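Local coordinates for uncharacterized protein (Pseudomonas phage YuA, PDB 3PES) that is of unknown function, a small phage protein that folds as a three-stranded antiparallel sheet with a long C-terminal helix packed against it, at residues T22-Y27 with Q76-R81; W49-R54 with R64-A69. One frame throughout, in Å; residues are numbered along the deposited sequence.

Contact 1 (T22-Y27 with Q76-R81)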
# COMPACT_ATOMS: atom_id res chain seq x y z
N THR A 22 -5.28 5.41 2.01
CA THR A 22 -6.66 5.92 1.98
C THR A 22 -7.71 4.81 1.84
O THR A 22 -8.88 5.02 2.14
CB THR A 22 -6.88 6.93 0.85
OG1 THR A 22 -6.60 6.31 -0.40
CG2 THR A 22 -5.96 8.15 1.02
N TYR A 23 -7.28 3.66 1.34
CA TYR A 23 -8.15 2.49 1.25
C TYR A 23 -7.28 1.25 1.41
O TYR A 23 -6.20 1.19 0.83
CB TYR A 23 -8.93 2.46 -0.09
CG TYR A 23 -9.89 1.28 -0.11
CD1 TYR A 23 -11.12 1.36 0.54
CD2 TYR A 23 -9.53 0.08 -0.69
CE1 TYR A 23 -11.99 0.26 0.58
CE2 TYR A 23 -10.39 -1.02 -0.66
CZ TYR A 23 -11.60 -0.92 -0.02
OH TYR A 23 -12.43 -2.01 0.00
N TRP A 24 -7.75 0.27 2.17
CA TRP A 24 -7.04 -1.01 2.26
C TRP A 24 -8.01 -2.17 2.24
O TRP A 24 -8.90 -2.25 3.07
CB TRP A 24 -6.09 -1.12 3.47
CG TRP A 24 -5.25 -2.37 3.39
CD1 TRP A 24 -5.34 -3.49 4.17
CD2 TRP A 24 -4.22 -2.63 2.43
NE1 TRP A 24 -4.42 -4.42 3.76
CE2 TRP A 24 -3.73 -3.93 2.68
CE3 TRP A 24 -3.66 -1.89 1.39
CZ2 TRP A 24 -2.69 -4.51 1.93
CZ3 TRP A 24 -2.62 -2.46 0.64
CH2 TRP A 24 -2.16 -3.76 0.91
N GLU A 25 -7.81 -3.09 1.30
CA GLU A 25 -8.59 -4.31 1.25
C GLU A 25 -7.78 -5.39 1.95
O GLU A 25 -6.75 -5.80 1.43
CB GLU A 25 -8.89 -4.72 -0.19
CG GLU A 25 -9.94 -5.83 -0.31
CD GLU A 25 -11.27 -5.42 0.26
OE1 GLU A 25 -11.84 -4.43 -0.24
OE2 GLU A 25 -11.76 -6.09 1.20
N PRO A 26 -8.23 -5.87 3.13
CA PRO A 26 -7.39 -6.86 3.83
C PRO A 26 -7.10 -8.09 3.00
O PRO A 26 -7.98 -8.56 2.26
CB PRO A 26 -8.23 -7.22 5.06
CG PRO A 26 -9.04 -5.99 5.32
CD PRO A 26 -9.39 -5.46 3.95
N TYR A 27 -5.88 -8.63 3.13
CA TYR A 27 -5.55 -9.88 2.44
C TYR A 27 -6.38 -11.01 3.06
O TYR A 27 -6.44 -11.14 4.29
CB TYR A 27 -4.07 -10.21 2.57
CG TYR A 27 -3.65 -11.40 1.76
CD1 TYR A 27 -3.56 -11.34 0.36
CD2 TYR A 27 -3.32 -12.60 2.39
CE1 TYR A 27 -3.17 -12.43 -0.39
CE2 TYR A 27 -2.92 -13.70 1.64
CZ TYR A 27 -2.84 -13.60 0.27
OH TYR A 27 -2.42 -14.67 -0.47
N GLN A 76 4.47 -2.43 -1.77
CA GLN A 76 4.84 -3.46 -0.81
C GLN A 76 5.02 -2.93 0.61
O GLN A 76 4.67 -3.61 1.57
CB GLN A 76 6.10 -4.20 -1.27
CG GLN A 76 6.45 -5.38 -0.36
CD GLN A 76 5.45 -6.50 -0.51
OE1 GLN A 76 5.17 -6.93 -1.63
NE2 GLN A 76 4.91 -7.00 0.61
N ALA A 77 5.55 -1.71 0.73
CA ALA A 77 5.64 -1.04 2.03
C ALA A 77 4.25 -0.85 2.65
O ALA A 77 4.08 -1.02 3.87
CB ALA A 77 6.36 0.30 1.86
N VAL A 78 3.28 -0.48 1.83
CA VAL A 78 1.90 -0.34 2.30
C VAL A 78 1.34 -1.70 2.72
O VAL A 78 0.72 -1.81 3.77
CB VAL A 78 1.02 0.34 1.22
CG1 VAL A 78 -0.46 0.33 1.59
CG2 VAL A 78 1.51 1.77 1.02
N PHE A 79 1.54 -2.73 1.91
CA PHE A 79 1.11 -4.07 2.32
C PHE A 79 1.70 -4.46 3.68
O PHE A 79 0.99 -4.92 4.57
CB PHE A 79 1.50 -5.09 1.24
CG PHE A 79 1.05 -6.51 1.52
CD1 PHE A 79 -0.05 -7.05 0.87
CD2 PHE A 79 1.73 -7.31 2.43
CE1 PHE A 79 -0.47 -8.37 1.13
CE2 PHE A 79 1.33 -8.61 2.68
CZ PHE A 79 0.23 -9.14 2.02
N ASP A 80 3.00 -4.25 3.85
CA ASP A 80 3.65 -4.67 5.08
C ASP A 80 3.12 -3.87 6.26
O ASP A 80 2.91 -4.41 7.33
CB ASP A 80 5.17 -4.50 4.96
CG ASP A 80 5.81 -5.46 3.98
OD1 ASP A 80 5.19 -6.48 3.57
OD2 ASP A 80 6.97 -5.19 3.61
N ARG A 81 2.86 -2.58 6.07
CA ARG A 81 2.29 -1.75 7.14
C ARG A 81 0.88 -2.22 7.49
O ARG A 81 0.55 -2.36 8.68
CB ARG A 81 2.30 -0.27 6.71
CG ARG A 81 1.53 0.66 7.63
CD ARG A 81 1.95 0.61 9.09
NE ARG A 81 1.08 1.46 9.90
CZ ARG A 81 -0.13 1.10 10.33
NH1 ARG A 81 -0.63 -0.10 10.07
NH2 ARG A 81 -0.84 1.95 11.03
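Trp24 lays the far end of its six-membered ring against the helix at Phe79, CH2 coming within 3.6 Å of Phe79 CA. The Phe79 ring lies beyond the indole edge, its CD1 in the indole plane and 3.8 Å from Trp24 CZ2. On the other side of CH2, Trp24 CZ3 meets Val78 CG1 at 3.7 Å, the two side chains running past each other in opposite directions. Tyr27 adds a looser touch, CB to Phe79 CE1 at 4.3 Å. With CG swung anti to the backbone N (chi1 -172°), the indole reaches across from the strand to the helix. Its NE1 hydrogen-bonds to Glu83 OE2, just past the helix, and the same oxygen takes the backbone N of Tyr27, so one carboxylate oxygen ties the indole and the chain just after the strand to the end of the helix. On the helix side turned from the strand, Gln76 NE2 donates to Asp80 OD1 (3.0 Å, 156°), one turn along. Where Thr22 and Tyr23 both face Glu48, the strand carries a classic beta bulge. Farther in, Val78 packs on Phe8, Ile19 and Val21, seating helix 68-82 on strands 6-12 and 15-25.

Contact 2 (W49-R54 with R64-A69)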
# COMPACT_ATOMS: atom_id res chain seq x y z
N TRP A 49 -3.02 4.50 -1.88
CA TRP A 49 -2.17 5.32 -1.04
C TRP A 49 -1.77 6.57 -1.82
O TRP A 49 -1.87 6.62 -3.05
CB TRP A 49 -0.92 4.55 -0.57
CG TRP A 49 -0.11 3.94 -1.67
CD1 TRP A 49 -0.23 2.66 -2.16
CD2 TRP A 49 0.95 4.56 -2.42
NE1 TRP A 49 0.68 2.46 -3.16
CE2 TRP A 49 1.42 3.60 -3.35
CE3 TRP A 49 1.56 5.82 -2.40
CZ2 TRP A 49 2.46 3.87 -4.24
CZ3 TRP A 49 2.59 6.08 -3.29
CH2 TRP A 49 3.03 5.11 -4.19
N GLU A 50 -1.31 7.59 -1.08
CA GLU A 50 -0.87 8.84 -1.68
C GLU A 50 0.40 9.33 -1.03
O GLU A 50 0.63 9.09 0.15
CB GLU A 50 -1.94 9.92 -1.49
CG GLU A 50 -3.21 9.63 -2.21
CD GLU A 50 -4.24 10.71 -2.02
OE1 GLU A 50 -3.93 11.75 -1.40
OE2 GLU A 50 -5.37 10.52 -2.52
N VAL A 51 1.21 10.06 -1.80
CA VAL A 51 2.36 10.75 -1.24
C VAL A 51 1.90 12.09 -0.66
O VAL A 51 1.14 12.82 -1.31
CB VAL A 51 3.49 10.94 -2.28
CG1 VAL A 51 4.76 11.39 -1.57
CG2 VAL A 51 3.75 9.67 -3.07
N ARG A 52 2.36 12.40 0.54
CA ARG A 52 2.04 13.66 1.22
C ARG A 52 3.31 14.25 1.80
O ARG A 52 4.31 13.55 1.96
CB ARG A 52 1.02 13.42 2.35
CG ARG A 52 -0.26 12.74 1.91
CD ARG A 52 -1.19 13.65 1.16
NE ARG A 52 -2.46 12.99 0.87
CZ ARG A 52 -3.44 12.79 1.75
NH1 ARG A 52 -3.33 13.22 3.00
NH2 ARG A 52 -4.53 12.17 1.37
N ASP A 53 3.29 15.54 2.14
CA ASP A 53 4.37 16.09 2.97
C ASP A 53 4.19 15.66 4.42
O ASP A 53 3.22 14.97 4.75
CB ASP A 53 4.54 17.62 2.81
CG ASP A 53 3.42 18.43 3.46
OD1 ASP A 53 2.60 17.90 4.24
OD2 ASP A 53 3.40 19.65 3.19
N ARG A 54 5.12 16.05 5.28
CA ARG A 54 5.10 15.58 6.66
C ARG A 54 3.90 16.10 7.47
O ARG A 54 3.62 15.60 8.56
CB ARG A 54 6.42 15.91 7.35
CG ARG A 54 6.64 17.41 7.52
CD ARG A 54 7.93 17.70 8.27
NE ARG A 54 7.86 17.30 9.68
CZ ARG A 54 7.24 17.98 10.66
NH1 ARG A 54 7.25 17.50 11.88
NH2 ARG A 54 6.61 19.13 10.42
N ARG A 64 4.95 13.57 -8.96
CA ARG A 64 5.60 13.59 -10.28
C ARG A 64 6.95 12.86 -10.34
O ARG A 64 7.42 12.46 -11.43
CB ARG A 64 5.77 15.04 -10.75
CG ARG A 64 4.50 15.67 -11.29
CD ARG A 64 4.77 17.08 -11.82
NE ARG A 64 5.38 17.93 -10.81
CZ ARG A 64 5.91 19.14 -11.02
NH1 ARG A 64 5.91 19.68 -12.23
NH2 ARG A 64 6.44 19.81 -9.99
N LYS A 65 7.58 12.70 -9.19
CA LYS A 65 8.86 12.01 -9.12
C LYS A 65 8.72 10.50 -8.93
O LYS A 65 9.71 9.79 -8.95
CB LYS A 65 9.72 12.57 -7.99
CG LYS A 65 10.20 13.97 -8.24
CD LYS A 65 11.26 14.30 -7.22
CE LYS A 65 11.80 15.70 -7.42
NZ LYS A 65 12.56 15.80 -8.70
N LEU A 66 7.50 10.03 -8.72
CA LEU A 66 7.30 8.60 -8.64
C LEU A 66 7.63 7.95 -9.97
O LEU A 66 7.23 8.42 -11.04
CB LEU A 66 5.86 8.26 -8.25
CG LEU A 66 5.44 8.45 -6.79
CD1 LEU A 66 3.93 8.35 -6.72
CD2 LEU A 66 6.08 7.41 -5.88
N THR A 67 8.40 6.89 -9.90
CA THR A 67 8.57 6.01 -11.05
C THR A 67 7.75 4.76 -10.81
O THR A 67 7.32 4.50 -9.69
CB THR A 67 10.02 5.60 -11.19
OG1 THR A 67 10.43 4.94 -9.98
CG2 THR A 67 10.91 6.82 -11.45
N GLU A 68 7.54 3.95 -11.84
CA GLU A 68 6.87 2.68 -11.63
C GLU A 68 7.61 1.80 -10.64
O GLU A 68 7.00 1.10 -9.85
CB GLU A 68 6.63 1.95 -12.96
CG GLU A 68 5.58 2.65 -13.84
CD GLU A 68 4.24 2.91 -13.16
OE1 GLU A 68 3.76 2.07 -12.37
OE2 GLU A 68 3.65 3.98 -13.42
N ALA A 69 8.94 1.85 -10.66
CA ALA A 69 9.73 1.09 -9.68
C ALA A 69 9.42 1.51 -8.24
O ALA A 69 9.25 0.67 -7.36
CB ALA A 69 11.23 1.24 -9.96
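Glu50 OE1 is gripped by two nitrogens of Arg52, a side-on salt bridge formed along the strand while the residues between and before them, Val51 and Trp49, meet Leu66 across the contact. Arg52 NE lies 3.0 Å from Glu50 OE1 on the anti side of the carboxylate, and Arg52 NH2 reaches the same Glu50 OE1 at 2.9 Å from above the carboxylate plane. Both bonds keep the oxygen within 2° of the guanidinium plane, and Arg52 NH1 is occupied by the carbonyl of Gly56. The contact itself is made by the two methyls of Leu66, which divide their partners. Leu66 CD1 meets Val51 CG2 tip to tip at 3.9 Å, whereas Leu66 CD2 stands near the plane of the Trp49 ring, at its edge, 4.2 Å from Trp49 CH2. Trp49 holds its CG between the backbone N and the carbonyl carbon (chi1 54°); from there the ring's far edge comes up to Leu66 and NE1 hydrogen-bonds to Asp75 OD1 on helix 68-82. Beyond Leu66, Thr67 takes the N-cap position, its OG1 receiving the N-H of Glu70. Val12, Ile74 and the side chain of Arg71 also touch Leu66. Across the two segments the attraction is therefore apolar and weakly directional; polar bonds to either segment's own neighbours set the indole, the guanidinium and the start of the helix.

In the fold
From the N terminus, strand 6-12 turns back into strand 15-25, whose far end supplies 22-27. A long excursion follows before strand 46-52 returns beside it; its second half, with the loop after it, is 49-54. The chain then passes helix 60-63, and contact 2 closes this short loop where 64-69 approaches the strand. Helix 68-82 runs on to 76-81, where contact 1 closes the much longer loop in which contact 2 is nested. With centres about 15 Å apart, contact 2 holds the lead-in to helix 68-82 against strand 46-52, and contact 1 holds its later turns against strand 15-25. They meet where Val78 CG2 packs 3.7 Å from Trp49 CD1.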